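Cytochrome c (PDB 6RTE) oxidises dihydro-heme d1 in the biosynthesis of heme d1, using an eight-bladed beta-propeller joined to a domain that carries heme c. Local coordinates at residues T135-P140 against L207-V212. Sequence-based numbering, arbitrary orientation.
Sequences TLPSRP and LYNLKV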
# COMPACT_ATOMS: atom_id res chain seq x y z
N THR A 135 -19.83 -15.61 -14.95
CA THR A 135 -20.50 -15.16 -16.16
C THR A 135 -19.54 -14.62 -17.22
O THR A 135 -20.00 -14.21 -18.28
CB THR A 135 -21.53 -14.06 -15.84
OG1 THR A 135 -20.84 -12.87 -15.41
CG2 THR A 135 -22.50 -14.52 -14.75
N LEU A 136 -18.24 -14.60 -16.94
CA LEU A 136 -17.32 -13.98 -17.88
C LEU A 136 -16.44 -15.02 -18.56
O LEU A 136 -15.97 -15.96 -17.90
CB LEU A 136 -16.42 -12.96 -17.18
CG LEU A 136 -17.08 -11.71 -16.57
CD1 LEU A 136 -16.07 -10.97 -15.72
CD2 LEU A 136 -17.64 -10.80 -17.66
N PRO A 137 -16.16 -14.86 -19.85
CA PRO A 137 -15.18 -15.75 -20.49
C PRO A 137 -13.80 -15.56 -19.88
O PRO A 137 -13.53 -14.58 -19.17
CB PRO A 137 -15.23 -15.34 -21.97
CG PRO A 137 -15.84 -13.98 -22.00
CD PRO A 137 -16.60 -13.76 -20.73
N SER A 138 -12.93 -16.54 -20.11
CA SER A 138 -11.62 -16.58 -19.46
C SER A 138 -10.48 -16.29 -20.43
O SER A 138 -9.35 -16.75 -20.24
CB SER A 138 -11.42 -17.93 -18.76
OG SER A 138 -12.18 -17.98 -17.56
N ARG A 139 -10.76 -15.50 -21.44
CA ARG A 139 -9.81 -15.16 -22.47
C ARG A 139 -9.50 -13.66 -22.41
O ARG A 139 -10.42 -12.86 -22.25
CB ARG A 139 -10.40 -15.51 -23.84
CG ARG A 139 -9.78 -14.82 -25.03
CD ARG A 139 -10.54 -15.14 -26.31
NE ARG A 139 -9.70 -14.90 -27.48
CZ ARG A 139 -9.07 -15.86 -28.16
NH1 ARG A 139 -9.20 -17.14 -27.84
NH2 ARG A 139 -8.31 -15.52 -29.19
N PRO A 140 -8.23 -13.26 -22.51
CA PRO A 140 -7.94 -11.82 -22.64
C PRO A 140 -8.67 -11.23 -23.83
O PRO A 140 -8.60 -11.76 -24.95
CB PRO A 140 -6.42 -11.77 -22.80
CG PRO A 140 -5.93 -13.02 -22.14
CD PRO A 140 -6.99 -14.06 -22.45
N LEU A 207 -8.60 -8.49 -15.14
CA LEU A 207 -7.79 -7.87 -16.19
C LEU A 207 -8.12 -8.43 -17.56
O LEU A 207 -8.05 -7.70 -18.56
CB LEU A 207 -6.30 -8.06 -15.90
CG LEU A 207 -5.73 -7.25 -14.73
CD1 LEU A 207 -4.37 -7.79 -14.31
CD2 LEU A 207 -5.64 -5.78 -15.10
N TYR A 208 -8.50 -9.71 -17.65
CA TYR A 208 -8.79 -10.29 -18.96
C TYR A 208 -10.02 -9.64 -19.60
O TYR A 208 -10.06 -9.43 -20.82
CB TYR A 208 -9.01 -11.80 -18.88
CG TYR A 208 -7.77 -12.61 -18.62
CD1 TYR A 208 -6.55 -12.01 -18.36
CD2 TYR A 208 -7.83 -14.00 -18.64
CE1 TYR A 208 -5.43 -12.75 -18.10
CE2 TYR A 208 -6.70 -14.76 -18.40
CZ TYR A 208 -5.50 -14.13 -18.13
OH TYR A 208 -4.37 -14.87 -17.88
N ASN A 209 -11.05 -9.36 -18.81
CA ASN A 209 -12.27 -8.77 -19.35
C ASN A 209 -12.38 -7.28 -19.10
O ASN A 209 -13.35 -6.66 -19.54
CB ASN A 209 -13.49 -9.50 -18.78
CG ASN A 209 -13.66 -10.89 -19.39
OD1 ASN A 209 -14.14 -11.03 -20.51
ND2 ASN A 209 -13.24 -11.91 -18.65
N LEU A 210 -11.38 -6.69 -18.43
CA LEU A 210 -11.36 -5.26 -18.13
C LEU A 210 -12.67 -4.83 -17.47
O LEU A 210 -13.33 -3.88 -17.90
CB LEU A 210 -11.05 -4.45 -19.39
CG LEU A 210 -9.73 -4.86 -20.06
CD1 LEU A 210 -9.53 -4.14 -21.40
CD2 LEU A 210 -8.52 -4.60 -19.14
N LYS A 211 -13.03 -5.54 -16.41
CA LYS A 211 -14.30 -5.30 -15.72
C LYS A 211 -14.13 -5.44 -14.22
O LYS A 211 -13.37 -6.30 -13.75
CB LYS A 211 -15.38 -6.28 -16.20
CG LYS A 211 -15.96 -5.94 -17.57
CD LYS A 211 -16.88 -7.04 -18.05
CE LYS A 211 -17.46 -6.70 -19.42
NZ LYS A 211 -18.16 -5.40 -19.38
N VAL A 212 -14.84 -4.59 -13.47
CA VAL A 212 -15.00 -4.80 -12.04
C VAL A 212 -15.87 -6.03 -11.83
O VAL A 212 -16.98 -6.12 -12.36
CB VAL A 212 -15.62 -3.56 -11.38
CG1 VAL A 212 -15.88 -3.82 -9.91
CG2 VAL A 212 -14.73 -2.33 -11.55
O HOH W 1 -12.91 -12.83 -22.07
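Asn209 ties the tight turn 207-210 to the irregular linker 135-140 through both ends of its carboxamide, a worked example of how one buried amide can fasten an irregular chain to a hairpin turn at the end of a propeller blade. Its ND2 donates to Pro137 O at 2.7 Å, with an N-H...O angle of 164°; the acceptor lies almost in the amide plane, while the donor is tilted out of the carbonyl plane. ND2 also donates to Asp206, just before the turn, which helps fix the rotation of the amide. At the other end, a water donates to both OD1 of Asn209, at 2.7 Å, and the backbone O of Arg139, so the amide reaches the linker at two points, once directly and once through the water. The first torsion (chi1 -73°) sets CG anti to the carbonyl carbon and carries the amide across to the linker.

A CH-pi contact lies beside this polar grip. Pro140 lies over one face of the Tyr208 ring, its CG 3.9 Å from the centroid and only 5° off the normal, with CD above the CD2 side. Ser138 O comes instead to the ring edge, 3.5 Å from CD2 of Tyr208.

Van der Waals packing by Leu136 completes the join. Its CB rests 3.7 Å from the amide nitrogen ND2 of Asn209, and the apolar contact is made by CD2 of Leu136, which meets the aliphatic CD of Lys211 at 3.9 Å.

Ser138 OG bonds to Arg191, in the loop before strand 192-197, and Tyr208 shares a backbone bond with Arg141. Through the hairpin turn between strands 201-206 and 211-217, where Leu210 and Lys211 opposite Asp206 form a G1 beta bulge, the linker running from helix 120-126 towards strand 150-154 is thus laid against the surface of one blade.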